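Long-range contacts in DUF5624 domain-containing protein (Legionella pneumophila subsp. pneumophila, PDB 4JX2), which is of unknown function but is probably secreted, belonging to the DUF5624 family and combining alpha helices with a small mixed beta sheet: residues A[98-102]-A[241-246]; A[184-188]-A[219-223]; A[227-232]-A[369-373]; A[253-258]-A[286-291]; A[267-271]-A[380-384]. One frame throughout, in Å; residues are numbered along the deposited sequence.

Contact 1. Residues A[98-102]-A[241-246]; sequences LKQLM and QLHSKI
Leu98 and Gln100 both turn CG anti to the backbone N (chi1 -174° for Leu98), which sends their side chains from one face of strand 96-101 onto helix 223-247. Leu98 splits its methyls: CD1 settles against CB of Lys245, 3.7 Å away, and beside Ile246, while CD2 meets CD1 of Leu242. The same Leu242 methyl lies alongside CB and CG of Gln100, 3.8 Å from CG, the two side chains running past each other in opposite directions. The bend at chi2 of Gln100 brings OE1 alongside CD and CE of Lys245, while NE2 faces CB of Gln241. Selenomethionine Met102 crosses Leu242 at about a right angle and places CE 3.6 Å from CB of Leu242.

Lys245 crosses above this apolar layer, and its NZ donates to the backbone O of Lys99 at 3.1 Å. The ammonium sits above the carbonyl plane, 38° out of it. That carbonyl belongs to the outer edge of the strand: Leu98, Gln100 and Met102 are the residues whose backbones bond to strand 86-90 and the turn before it. Leu242 and Ile246 also touch Leu87 and Ile89 of that inner strand. Strand 98-101 and helical segment 241-246 run antiparallel (174°), axes 9.5 Å apart; a helix lying in this way on one face of a sheet is a layered alpha/beta arrangement.

Contact 2. Residues A[184-188]-A[219-223]; sequences YACSM and YPIPY
Met188, a selenomethionine, runs from helix 175-197 into the loop 219-223, with Tyr219 along its flank. Its CA stands over the centre of the Tyr219 ring, 3.6 Å from the centroid, a CH-pi contact. With CG anti to the backbone N (chi1 178°) and the chain extended beyond it, Met188 slides past the Tyr219 side chain in the opposite direction, from the ring toward the backbone. CB lies 3.7 Å from CD1 of Tyr219, and CG has reached that residue's CB. SE then passes obliquely to the Tyr219 ring and approaches the Tyr223 ring at its edge, 4.1 Å from CD1, making Met-aromatic contacts with both. Finally CE ends among backbone atoms, 3.5 Å from O of Ile221 and near N of Tyr223.

Tyr184 enters from the preceding helical turn. Its ring offers a face to the edge of Tyr219 in an offset edge-to-face pair, centroids 5.7 Å apart and planes at 64°. Its OH donates to O of Ile221 at 2.6 Å, in the carbonyl plane and on a lone pair. Tyr219 OH in turn donates to Ser187 OG at 2.7 Å and also bonds Asn191, while Ser187 OG is hydrogen-bonded to O of Pro427 near the C terminus. Tyr223 lays CE1 by CB of Ala185 and carries its own OH to O of Ile116.

The buried side of the loop is thus held by aromatic and selenium surfaces, and the three tyrosine hydroxyls entering this apolar interior each find a hydrogen-bond partner, which probably restrains how their rings are turned.

Contact 3. Residues A[227-232]-A[369-373]; sequences MIGTFM and FLMRL
Ile228 faces Phe369 where the helices 223-247 and 366-378 come nearest, and with Met232 these residues form the buried centre of the contact. With CG2 anti to the backbone N and CG1 beside it (chi1 -55°), the isoleucine points both branches across: CG2 sits 3.7 Å from CB of Phe369, CG1 lies as close to CD2 of Leu370, and CD1 rests over the backbone carbonyl of Phe369. One turn on, selenomethionine Met232, bent at chi2, brings its CE over one face of the Phe369 ring. This CH-pi contact puts CE 3.7 Å from the ring centroid, offset toward the rim. Trp391 meets the Phe369 ring edge-to-face as well.

Phe231 and Leu370, by contrast, are partly exposed. Between the centre and Phe231 stands the buried Leu373, whose CD2 meets CE of Met227 and CD1 of Ile228, while its CD1 lies 3.7 Å from CE2 of Phe231. Leu370 and Leu373 each also pack on the second subunit, against its Ile343 and Phe340 respectively.

The short helical segments cross nearly at right angles (82°), with axes 10.9 Å apart, which confines the meeting to a few residues. No hydrogen bond spans it; Arg372 leads off instead to Asp357. Cohesion therefore rests on apolar burial and van der Waals contact between branched aliphatic, selenomethionine and phenyl groups.

Contact 4. Residues A[253-258]-A[286-291]; sequences WPHAKV and LSNNKL
Trp253 lays its indole over the backbone of Ser287, whose CA stands 3.5 Å from the centroid of the five-membered ring, almost on the normal, in a CH-pi contact. Ser287 CB touches the six-membered ring, 3.5 Å from CE3, while CB of Leu286 lies beneath the far rim, 4.0 Å from CZ2. Leu291 lies between the tryptophan and the strand. With CG anti to the backbone N (chi1 168°), it directs CD2 to CG2 of Val258 at 3.8 Å and CD1 toward CB of Ala256 and O of Trp253. At the solvent-facing margin Pro254 CA makes a CA-H...O contact of 3.6 Å with O of Lys290.

No hydrogen bond joins the two segments, and much of their shape is set within each. Helix 279-286 ends in a Schellman motif, Asn288 taking positive phi, and a type I' turn from Ser287 to Lys290 reverses the chain, with Lys290 N bonded to Ser287 O at 3.0 Å. Ser287 OG bonds Gln284 O in the last helical turn and accepts from Leu291 N at 3.3 Å (151°), more weakly from Lys290 N. These bonds are likely to place Leu291. Opposite, a 3-10 turn, closed by Ala256 N to Trp253 O, leads into strand 257-262, where Arg295 bonds Ala256 and Val258.

Farther out, Trp253, Ala256 and Val258 pack on Ile80 of strand 79-84, Leu291 and Val258 share Val283 of helix 279-286, and Trp253 and Leu286 both reach Ile246, placing the contact where helices 223-247 and 279-286 meet the sheet.

Contact 5. Residues A[267-271]-A[380-384]; sequences NVSAG and PTEML. With SO4 (sulfate ion), chain F.
Asn267, Ser269 and Gly271 supply the three hydrogen bonds that join the loops, and all end on backbone carbonyls. Asn267 ND2 gives one to O of Glu382 (3.1 Å), tilted from the amide plane. Ser269 OG, set between its backbone N and carbonyl carbon (chi1 59°), donates to O of Pro380 at 2.6 Å from above the carbonyl plane. Gly271 N, at the positive phi that follows the turn, bonds O of Thr381 at 3.1 Å with a fairly straight N-H (157°).

Weaker contacts fill in between. Ala270 CA makes a CA-H...O contact of 3.3 Å with O of Thr381, and CB of Ala270 touches CG of selenomethionine Met383 at 3.7 Å.

Ionic groups lie at two flanks. A sulfate, probably from the crystallisation liquor, accepts on O3 from Asn267 ND2 (2.8 Å) and from Leu384 N, and is also bound by Arg332 of the second subunit. Glu382 turns the other way: its OE2 accepts a hydrogen bond from Thr381 OG1 at 2.8 Å on the anti side and bonds Ser276 as well.

The type I turn 267-270 follows strand 257-262, whereas 380-384 links helices 366-378 and 386-398; Leu384 packs on Leu373 and Leu377 of the former. Val268 makes backbone hydrogen bonds to the second subunit, so this junction of loops lies at the dimer interface.

How the contacts relate
From the N terminus, the first loop opens at edge strand 96-101 and is closed by contact 1 at the C-terminal end of helix 223-247. Within this span, largely helical and without strands, lies contact 2, a short closure that fixes the loop leading into that helix. Contact 3 leaves the same helix nearer its start and ends on helix 366-378, so it crosses contact 1; contact 4 falls wholly inside the span of contact 3. Contact 5 crosses both 3 and 4. Beside the sheet, Ile246 packs on Trp253 and Leu286, and Leu242 on Leu286, joining contacts 1 and 4, whereas Leu384 of contact 5 meets Leu373 and Phe231 of contact 3, both contacts touching the second subunit.

Contact 1. Residues A[98-102]-A[241-246]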
# COMPACT_ATOMS: atom_id res chain seq x y z
N LEU A 98 -0.10 4.82 -26.24
CA LEU A 98 -1.26 5.49 -25.64
C LEU A 98 -0.85 6.32 -24.42
O LEU A 98 -0.01 5.89 -23.64
CB LEU A 98 -2.31 4.42 -25.23
CG LEU A 98 -3.67 4.88 -24.72
CD1 LEU A 98 -4.76 3.97 -25.22
CD2 LEU A 98 -3.71 4.96 -23.18
N LYS A 99 -1.47 7.50 -24.27
CA LYS A 99 -1.33 8.42 -23.14
C LYS A 99 -2.72 9.00 -22.89
O LYS A 99 -3.23 9.73 -23.73
CB LYS A 99 -0.26 9.50 -23.40
CG LYS A 99 -0.12 10.53 -22.28
CD LYS A 99 1.20 11.30 -22.39
CE LYS A 99 1.02 12.76 -22.70
NZ LYS A 99 2.31 13.50 -22.67
N GLN A 100 -3.35 8.61 -21.77
CA GLN A 100 -4.70 9.05 -21.44
C GLN A 100 -4.86 9.36 -19.95
O GLN A 100 -4.49 8.56 -19.12
CB GLN A 100 -5.71 7.96 -21.87
CG GLN A 100 -7.18 8.25 -21.58
CD GLN A 100 -7.86 9.17 -22.54
OE1 GLN A 100 -7.39 9.41 -23.66
NE2 GLN A 100 -9.02 9.67 -22.16
N LEU A 101 -5.52 10.48 -19.62
CA LEU A 101 -5.86 10.84 -18.25
C LEU A 101 -7.09 10.05 -17.77
O LEU A 101 -8.15 10.09 -18.40
CB LEU A 101 -6.09 12.35 -18.16
CG LEU A 101 -4.83 13.17 -17.96
CD1 LEU A 101 -4.99 14.53 -18.54
CD2 LEU A 101 -4.44 13.22 -16.50
N MSE A 102 -6.94 9.33 -16.64
CA MSE A 102 -7.99 8.49 -16.06
C MSE A 102 -8.91 9.29 -15.09
O MSE A 102 -9.95 8.79 -14.65
CB MSE A 102 -7.36 7.26 -15.37
CG MSE A 102 -6.84 6.24 -16.37
SE MSE A 102 -8.28 5.51 -17.52
CE MSE A 102 -8.38 6.75 -18.91
N GLN A 241 -13.89 6.63 -22.58
CA GLN A 241 -12.84 7.33 -23.31
C GLN A 241 -11.59 6.45 -23.48
O GLN A 241 -11.01 6.40 -24.58
CB GLN A 241 -12.50 8.65 -22.64
CG GLN A 241 -13.53 9.75 -22.89
CD GLN A 241 -13.68 10.18 -24.32
OE1 GLN A 241 -14.79 10.25 -24.84
NE2 GLN A 241 -12.59 10.51 -24.99
N LEU A 242 -11.22 5.72 -22.43
CA LEU A 242 -10.10 4.81 -22.50
C LEU A 242 -10.39 3.61 -23.42
O LEU A 242 -9.53 3.24 -24.22
CB LEU A 242 -9.68 4.29 -21.12
CG LEU A 242 -8.35 3.55 -21.18
CD1 LEU A 242 -7.22 4.49 -21.65
CD2 LEU A 242 -8.02 2.88 -19.90
N HIS A 243 -11.58 2.99 -23.28
CA HIS A 243 -11.92 1.86 -24.11
C HIS A 243 -11.84 2.27 -25.60
O HIS A 243 -11.24 1.54 -26.38
CB HIS A 243 -13.29 1.28 -23.74
CG HIS A 243 -13.73 0.20 -24.67
ND1 HIS A 243 -14.50 0.48 -25.79
CD2 HIS A 243 -13.44 -1.12 -24.67
CE1 HIS A 243 -14.69 -0.67 -26.40
NE2 HIS A 243 -14.06 -1.67 -25.77
N SER A 244 -12.38 3.45 -25.97
CA SER A 244 -12.34 3.93 -27.35
C SER A 244 -10.89 4.00 -27.88
O SER A 244 -10.62 3.56 -29.01
CB SER A 244 -13.03 5.28 -27.48
OG SER A 244 -14.42 5.26 -27.16
N LYS A 245 -9.96 4.52 -27.04
CA LYS A 245 -8.55 4.68 -27.37
C LYS A 245 -7.79 3.34 -27.39
O LYS A 245 -7.12 3.08 -28.39
CB LYS A 245 -7.86 5.64 -26.39
CG LYS A 245 -7.80 7.07 -26.87
CD LYS A 245 -6.56 7.74 -26.27
CE LYS A 245 -6.33 9.17 -26.71
NZ LYS A 245 -5.01 9.68 -26.23
N ILE A 246 -7.91 2.50 -26.33
CA ILE A 246 -7.22 1.21 -26.19
C ILE A 246 -7.69 0.15 -27.20
O ILE A 246 -6.92 -0.73 -27.58
CB ILE A 246 -7.34 0.69 -24.74
CG1 ILE A 246 -6.11 -0.14 -24.33
CG2 ILE A 246 -8.67 -0.05 -24.48
CD1 ILE A 246 -6.00 -0.40 -22.90

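Contact 2. Residues A[184-188]-A[219-223]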
# COMPACT_ATOMS: atom_id res chain seq x y z
N TYR A 184 -31.92 20.37 -11.14
CA TYR A 184 -32.53 19.90 -9.89
C TYR A 184 -31.54 20.02 -8.71
O TYR A 184 -31.91 20.48 -7.62
CB TYR A 184 -32.99 18.43 -10.04
CG TYR A 184 -33.52 17.84 -8.75
CD1 TYR A 184 -34.79 18.18 -8.28
CD2 TYR A 184 -32.76 16.95 -8.00
CE1 TYR A 184 -35.29 17.64 -7.09
CE2 TYR A 184 -33.24 16.41 -6.80
CZ TYR A 184 -34.51 16.75 -6.37
OH TYR A 184 -34.99 16.23 -5.19
N ALA A 185 -30.28 19.56 -8.93
CA ALA A 185 -29.20 19.56 -7.95
C ALA A 185 -28.88 20.99 -7.52
O ALA A 185 -28.83 21.25 -6.32
CB ALA A 185 -27.98 18.89 -8.53
N CYS A 186 -28.70 21.91 -8.48
CA CYS A 186 -28.41 23.32 -8.19
C CYS A 186 -29.56 23.96 -7.41
O CYS A 186 -29.32 24.63 -6.41
CB CYS A 186 -28.11 24.10 -9.47
SG CYS A 186 -26.58 23.58 -10.30
N SER A 187 -30.79 23.71 -7.86
CA SER A 187 -32.00 24.24 -7.24
C SER A 187 -32.14 23.72 -5.78
O SER A 187 -32.40 24.52 -4.87
CB SER A 187 -33.22 23.86 -8.08
OG SER A 187 -34.41 24.43 -7.57
N MSE A 188 -31.94 22.41 -5.57
CA MSE A 188 -32.04 21.79 -4.26
C MSE A 188 -30.98 22.35 -3.30
O MSE A 188 -31.33 22.90 -2.26
CB MSE A 188 -31.92 20.28 -4.40
CG MSE A 188 -31.97 19.54 -3.10
SE MSE A 188 -32.02 17.64 -3.42
CE MSE A 188 -32.72 17.07 -1.71
N TYR A 219 -37.92 19.00 -2.59
CA TYR A 219 -36.99 18.25 -3.42
C TYR A 219 -36.98 16.77 -2.95
O TYR A 219 -36.10 16.36 -2.19
CB TYR A 219 -35.60 18.91 -3.36
CG TYR A 219 -35.61 20.35 -3.85
CD1 TYR A 219 -35.54 20.64 -5.21
CD2 TYR A 219 -35.69 21.41 -2.96
CE1 TYR A 219 -35.56 21.95 -5.67
CE2 TYR A 219 -35.71 22.74 -3.41
CZ TYR A 219 -35.65 23.00 -4.77
OH TYR A 219 -35.69 24.30 -5.23
N PRO A 220 -37.99 15.97 -3.38
CA PRO A 220 -38.13 14.59 -2.88
C PRO A 220 -37.04 13.60 -3.26
O PRO A 220 -36.87 12.63 -2.52
CB PRO A 220 -39.49 14.14 -3.44
CG PRO A 220 -39.73 15.01 -4.59
CD PRO A 220 -39.15 16.33 -4.22
N ILE A 221 -36.32 13.80 -4.38
CA ILE A 221 -35.21 12.93 -4.76
C ILE A 221 -34.04 13.30 -3.84
O ILE A 221 -33.58 14.45 -3.87
CB ILE A 221 -34.82 13.00 -6.26
CG1 ILE A 221 -36.01 12.65 -7.18
CG2 ILE A 221 -33.62 12.08 -6.55
CD1 ILE A 221 -35.98 13.38 -8.54
N PRO A 222 -33.54 12.38 -2.99
CA PRO A 222 -32.40 12.73 -2.12
C PRO A 222 -31.20 13.25 -2.90
O PRO A 222 -30.97 12.82 -4.03
CB PRO A 222 -32.04 11.39 -1.46
CG PRO A 222 -33.27 10.57 -1.55
CD PRO A 222 -33.96 10.97 -2.81
N TYR A 223 -30.38 14.14 -2.28
CA TYR A 223 -29.13 14.58 -2.92
C TYR A 223 -28.17 13.39 -3.00
O TYR A 223 -27.30 13.36 -3.88
CB TYR A 223 -28.47 15.77 -2.21
CG TYR A 223 -27.53 16.48 -3.15
CD1 TYR A 223 -28.01 17.37 -4.11
CD2 TYR A 223 -26.16 16.18 -3.16
CE1 TYR A 223 -27.15 17.98 -5.03
CE2 TYR A 223 -25.30 16.77 -4.08
CZ TYR A 223 -25.80 17.67 -5.02
OH TYR A 223 -24.96 18.27 -5.92

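Contact 3. Residues A[227-232]-A[369-373]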
# COMPACT_ATOMS: atom_id res chain seq x y z
N MSE A 227 -25.50 12.36 -5.93
CA MSE A 227 -24.10 11.97 -5.71
C MSE A 227 -23.77 10.68 -6.41
O MSE A 227 -22.73 10.63 -7.06
CB MSE A 227 -23.78 11.88 -4.23
CG MSE A 227 -23.58 13.25 -3.63
SE MSE A 227 -22.89 13.20 -1.87
CE MSE A 227 -24.54 12.66 -0.85
N ILE A 228 -24.65 9.66 -6.37
CA ILE A 228 -24.41 8.38 -7.04
C ILE A 228 -24.47 8.58 -8.58
O ILE A 228 -23.55 8.15 -9.27
CB ILE A 228 -25.37 7.26 -6.55
CG1 ILE A 228 -25.32 7.06 -4.99
CG2 ILE A 228 -25.12 5.94 -7.30
CD1 ILE A 228 -23.86 6.99 -4.29
N GLY A 229 -25.51 9.27 -9.06
CA GLY A 229 -25.70 9.53 -10.49
C GLY A 229 -24.51 10.21 -11.14
O GLY A 229 -24.01 9.75 -12.17
N THR A 230 -24.01 11.27 -10.51
CA THR A 230 -22.86 12.05 -10.98
C THR A 230 -21.58 11.22 -10.94
O THR A 230 -20.83 11.28 -11.91
CB THR A 230 -22.69 13.33 -10.16
OG1 THR A 230 -22.71 13.02 -8.77
CG2 THR A 230 -23.72 14.36 -10.49
N PHE A 231 -21.34 10.45 -9.86
CA PHE A 231 -20.17 9.57 -9.75
C PHE A 231 -20.19 8.52 -10.88
O PHE A 231 -19.16 8.26 -11.52
CB PHE A 231 -20.10 8.89 -8.36
CG PHE A 231 -19.55 9.73 -7.23
CD1 PHE A 231 -18.40 10.49 -7.40
CD2 PHE A 231 -20.15 9.71 -5.97
CE1 PHE A 231 -17.88 11.24 -6.34
CE2 PHE A 231 -19.65 10.50 -4.92
CZ PHE A 231 -18.50 11.24 -5.11
N MSE A 232 -21.38 7.94 -11.13
CA MSE A 232 -21.63 6.96 -12.18
C MSE A 232 -21.26 7.52 -13.56
O MSE A 232 -20.68 6.80 -14.37
CB MSE A 232 -23.12 6.56 -12.20
CG MSE A 232 -23.49 5.56 -11.15
SE MSE A 232 -22.78 3.78 -11.43
CE MSE A 232 -23.51 2.86 -9.87
N PHE A 369 -25.11 1.63 -3.07
CA PHE A 369 -24.14 2.66 -3.45
C PHE A 369 -24.00 3.71 -2.34
O PHE A 369 -22.87 4.15 -2.06
CB PHE A 369 -24.56 3.27 -4.80
CG PHE A 369 -24.59 2.18 -5.86
CD1 PHE A 369 -23.41 1.59 -6.30
CD2 PHE A 369 -25.79 1.69 -6.34
CE1 PHE A 369 -23.43 0.54 -7.22
CE2 PHE A 369 -25.82 0.66 -7.28
CZ PHE A 369 -24.64 0.09 -7.71
N LEU A 370 -25.10 4.02 -1.64
CA LEU A 370 -25.06 4.94 -0.50
C LEU A 370 -24.20 4.36 0.62
O LEU A 370 -23.37 5.08 1.19
CB LEU A 370 -26.48 5.26 0.01
CG LEU A 370 -27.38 6.04 -0.96
CD1 LEU A 370 -28.58 6.50 -0.27
CD2 LEU A 370 -26.68 7.27 -1.53
N MSE A 371 -24.34 3.04 0.88
CA MSE A 371 -23.55 2.29 1.85
C MSE A 371 -22.06 2.32 1.46
O MSE A 371 -21.19 2.57 2.30
CB MSE A 371 -24.06 0.87 1.95
CG MSE A 371 -25.42 0.77 2.63
SE MSE A 371 -25.87 -1.09 2.93
CE MSE A 371 -26.92 -1.40 1.52
N ARG A 372 -21.78 2.16 0.16
CA ARG A 372 -20.43 2.17 -0.36
C ARG A 372 -19.85 3.59 -0.34
O ARG A 372 -18.64 3.73 -0.09
CB ARG A 372 -20.39 1.55 -1.76
CG ARG A 372 -19.01 1.19 -2.24
CD ARG A 372 -18.28 0.16 -1.38
NE ARG A 372 -17.06 -0.29 -2.07
CZ ARG A 372 -17.05 -1.25 -2.98
NH1 ARG A 372 -18.16 -1.89 -3.30
NH2 ARG A 372 -15.91 -1.58 -3.58
N LEU A 373 -20.69 4.62 -0.57
CA LEU A 373 -20.26 6.02 -0.50
C LEU A 373 -19.79 6.36 0.92
O LEU A 373 -18.72 6.96 1.07
CB LEU A 373 -21.40 6.96 -0.93
CG LEU A 373 -21.20 8.48 -0.79
CD1 LEU A 373 -19.98 8.97 -1.59
CD2 LEU A 373 -22.43 9.20 -1.23

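Contact 4. Residues A[253-258]-A[286-291]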
# COMPACT_ATOMS: atom_id res chain seq x y z
N TRP A 253 -2.57 -9.18 -24.40
CA TRP A 253 -2.96 -9.20 -22.99
C TRP A 253 -2.30 -10.32 -22.16
O TRP A 253 -1.83 -9.98 -21.07
CB TRP A 253 -4.48 -9.24 -22.82
CG TRP A 253 -5.13 -7.95 -23.20
CD1 TRP A 253 -5.83 -7.69 -24.34
CD2 TRP A 253 -5.06 -6.70 -22.49
NE1 TRP A 253 -6.26 -6.38 -24.36
CE2 TRP A 253 -5.82 -5.76 -23.22
CE3 TRP A 253 -4.50 -6.31 -21.26
CZ2 TRP A 253 -6.00 -4.44 -22.78
CZ3 TRP A 253 -4.70 -5.01 -20.81
CH2 TRP A 253 -5.41 -4.08 -21.58
N PRO A 254 -2.16 -11.60 -22.59
CA PRO A 254 -1.51 -12.59 -21.70
C PRO A 254 -0.06 -12.23 -21.31
O PRO A 254 0.41 -12.72 -20.28
CB PRO A 254 -1.53 -13.87 -22.52
CG PRO A 254 -2.62 -13.67 -23.49
CD PRO A 254 -2.63 -12.24 -23.84
N HIS A 255 0.61 -11.35 -22.09
CA HIS A 255 2.00 -10.95 -21.86
C HIS A 255 2.16 -9.50 -21.42
O HIS A 255 3.29 -9.05 -21.24
CB HIS A 255 2.84 -11.20 -23.10
CG HIS A 255 3.00 -12.65 -23.38
ND1 HIS A 255 2.46 -13.22 -24.50
CD2 HIS A 255 3.57 -13.61 -22.62
CE1 HIS A 255 2.75 -14.51 -24.42
NE2 HIS A 255 3.42 -14.79 -23.30
N ALA A 256 1.04 -8.79 -21.19
CA ALA A 256 1.03 -7.40 -20.71
C ALA A 256 1.65 -7.32 -19.30
O ALA A 256 1.62 -8.28 -18.54
CB ALA A 256 -0.39 -6.85 -20.71
N LYS A 257 2.27 -6.18 -18.99
CA LYS A 257 2.93 -5.90 -17.73
C LYS A 257 2.25 -4.66 -17.14
O LYS A 257 2.47 -3.57 -17.66
CB LYS A 257 4.44 -5.71 -17.97
CG LYS A 257 5.11 -6.96 -18.54
CD LYS A 257 6.48 -6.70 -19.14
CE LYS A 257 7.20 -8.00 -19.41
NZ LYS A 257 8.48 -7.78 -20.12
N VAL A 258 1.37 -4.82 -16.12
CA VAL A 258 0.59 -3.71 -15.56
C VAL A 258 1.19 -3.24 -14.23
O VAL A 258 1.40 -4.04 -13.31
CB VAL A 258 -0.93 -4.02 -15.44
CG1 VAL A 258 -1.71 -2.80 -15.00
CG2 VAL A 258 -1.48 -4.51 -16.78
N LEU A 286 -10.98 -4.94 -19.72
CA LEU A 286 -10.35 -4.54 -20.97
C LEU A 286 -9.67 -5.73 -21.65
O LEU A 286 -9.79 -5.90 -22.87
CB LEU A 286 -9.31 -3.44 -20.73
CG LEU A 286 -9.82 -2.06 -20.32
CD1 LEU A 286 -8.66 -1.15 -19.89
CD2 LEU A 286 -10.64 -1.40 -21.41
N SER A 287 -8.98 -6.56 -20.86
CA SER A 287 -8.26 -7.74 -21.32
C SER A 287 -9.18 -8.89 -21.67
O SER A 287 -8.68 -9.91 -22.15
CB SER A 287 -7.28 -8.21 -20.25
OG SER A 287 -7.92 -8.98 -19.24
N ASN A 288 -10.50 -8.76 -21.38
CA ASN A 288 -11.52 -9.80 -21.54
C ASN A 288 -11.05 -11.05 -20.77
O ASN A 288 -11.03 -12.17 -21.29
CB ASN A 288 -11.84 -10.08 -23.03
CG ASN A 288 -12.99 -11.03 -23.29
OD1 ASN A 288 -12.91 -11.87 -24.18
ND2 ASN A 288 -14.08 -10.93 -22.53
N ASN A 289 -10.58 -10.81 -19.54
CA ASN A 289 -10.07 -11.76 -18.57
C ASN A 289 -8.94 -12.66 -19.13
O ASN A 289 -8.68 -13.74 -18.59
CB ASN A 289 -11.21 -12.58 -17.99
CG ASN A 289 -12.06 -11.72 -17.09
OD1 ASN A 289 -11.70 -11.44 -15.94
ND2 ASN A 289 -13.14 -11.18 -17.64
N LYS A 290 -8.23 -12.18 -20.17
CA LYS A 290 -7.11 -12.89 -20.78
C LYS A 290 -5.78 -12.52 -20.08
O LYS A 290 -4.77 -13.19 -20.31
CB LYS A 290 -7.04 -12.62 -22.30
CG LYS A 290 -8.25 -13.10 -23.10
CD LYS A 290 -8.25 -12.53 -24.52
CE LYS A 290 -9.37 -13.10 -25.38
NZ LYS A 290 -8.97 -13.27 -26.81
N LEU A 291 -5.79 -11.49 -19.22
CA LEU A 291 -4.62 -11.06 -18.45
C LEU A 291 -4.71 -11.59 -17.02
O LEU A 291 -5.66 -11.30 -16.31
CB LEU A 291 -4.46 -9.53 -18.44
CG LEU A 291 -3.45 -8.94 -17.45
CD1 LEU A 291 -2.00 -9.15 -17.91
CD2 LEU A 291 -3.72 -7.49 -17.22

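Contact 5. Residues A[267-271]-A[380-384]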
# COMPACT_ATOMS: atom_id res chain seq x y z
N ASN A 267 -5.67 12.33 -2.04
CA ASN A 267 -5.93 11.12 -1.24
C ASN A 267 -4.69 10.23 -1.32
O ASN A 267 -4.59 9.32 -2.14
CB ASN A 267 -7.20 10.41 -1.71
CG ASN A 267 -7.80 9.53 -0.68
OD1 ASN A 267 -7.16 9.14 0.30
ND2 ASN A 267 -9.03 9.16 -0.88
N VAL A 268 -3.73 10.55 -0.45
CA VAL A 268 -2.39 9.95 -0.36
C VAL A 268 -2.36 8.57 0.30
O VAL A 268 -1.30 7.95 0.34
CB VAL A 268 -1.37 10.90 0.33
CG1 VAL A 268 -1.07 12.09 -0.56
CG2 VAL A 268 -1.85 11.34 1.71
N SER A 269 -3.52 8.05 0.74
CA SER A 269 -3.62 6.75 1.41
C SER A 269 -4.52 5.75 0.70
O SER A 269 -4.66 4.63 1.19
CB SER A 269 -4.17 6.97 2.82
OG SER A 269 -5.45 7.59 2.76
N ALA A 270 -5.15 6.13 -0.42
CA ALA A 270 -6.15 5.30 -1.09
C ALA A 270 -5.66 4.59 -2.34
O ALA A 270 -4.72 5.05 -2.98
CB ALA A 270 -7.34 6.16 -1.43
N GLY A 271 -6.37 3.51 -2.70
CA GLY A 271 -6.13 2.69 -3.89
C GLY A 271 -4.74 2.09 -3.96
O GLY A 271 -4.17 2.01 -5.05
N PRO A 380 -9.63 5.39 5.02
CA PRO A 380 -8.46 6.01 4.37
C PRO A 380 -7.93 5.22 3.16
O PRO A 380 -7.33 5.82 2.27
CB PRO A 380 -7.41 6.01 5.49
CG PRO A 380 -7.82 4.93 6.44
CD PRO A 380 -9.32 5.00 6.41
N THR A 381 -8.15 3.90 3.13
CA THR A 381 -7.75 2.98 2.05
C THR A 381 -8.57 3.19 0.77
O THR A 381 -8.13 2.79 -0.29
CB THR A 381 -7.91 1.52 2.52
OG1 THR A 381 -9.29 1.24 2.85
CG2 THR A 381 -7.02 1.19 3.70
N GLU A 382 -9.74 3.80 0.89
CA GLU A 382 -10.69 4.00 -0.22
C GLU A 382 -10.65 5.38 -0.85
O GLU A 382 -10.31 6.38 -0.21
CB GLU A 382 -12.13 3.78 0.28
CG GLU A 382 -12.38 2.45 0.97
CD GLU A 382 -11.90 1.24 0.22
OE1 GLU A 382 -12.36 1.02 -0.93
OE2 GLU A 382 -11.03 0.52 0.77
N MSE A 383 -11.01 5.41 -2.12
CA MSE A 383 -11.16 6.63 -2.94
C MSE A 383 -12.64 6.79 -3.12
O MSE A 383 -13.33 5.76 -3.19
CB MSE A 383 -10.46 6.50 -4.31
CG MSE A 383 -9.39 5.44 -4.39
SE MSE A 383 -8.47 5.44 -6.09
CE MSE A 383 -9.38 3.97 -6.92
N LEU A 384 -13.16 8.02 -3.27
CA LEU A 384 -14.62 8.17 -3.50
C LEU A 384 -15.06 7.47 -4.81
O LEU A 384 -16.18 6.97 -4.85
CB LEU A 384 -15.09 9.64 -3.49
CG LEU A 384 -15.27 10.29 -2.13
CD1 LEU A 384 -15.81 11.70 -2.28
CD2 LEU A 384 -16.16 9.46 -1.18
S SO4 F . -11.25 11.35 -2.92
O1 SO4 F . -12.35 11.35 -1.97
O2 SO4 F . -10.21 12.29 -2.45
O3 SO4 F . -10.70 10.00 -3.02
O4 SO4 F . -11.72 11.78 -4.25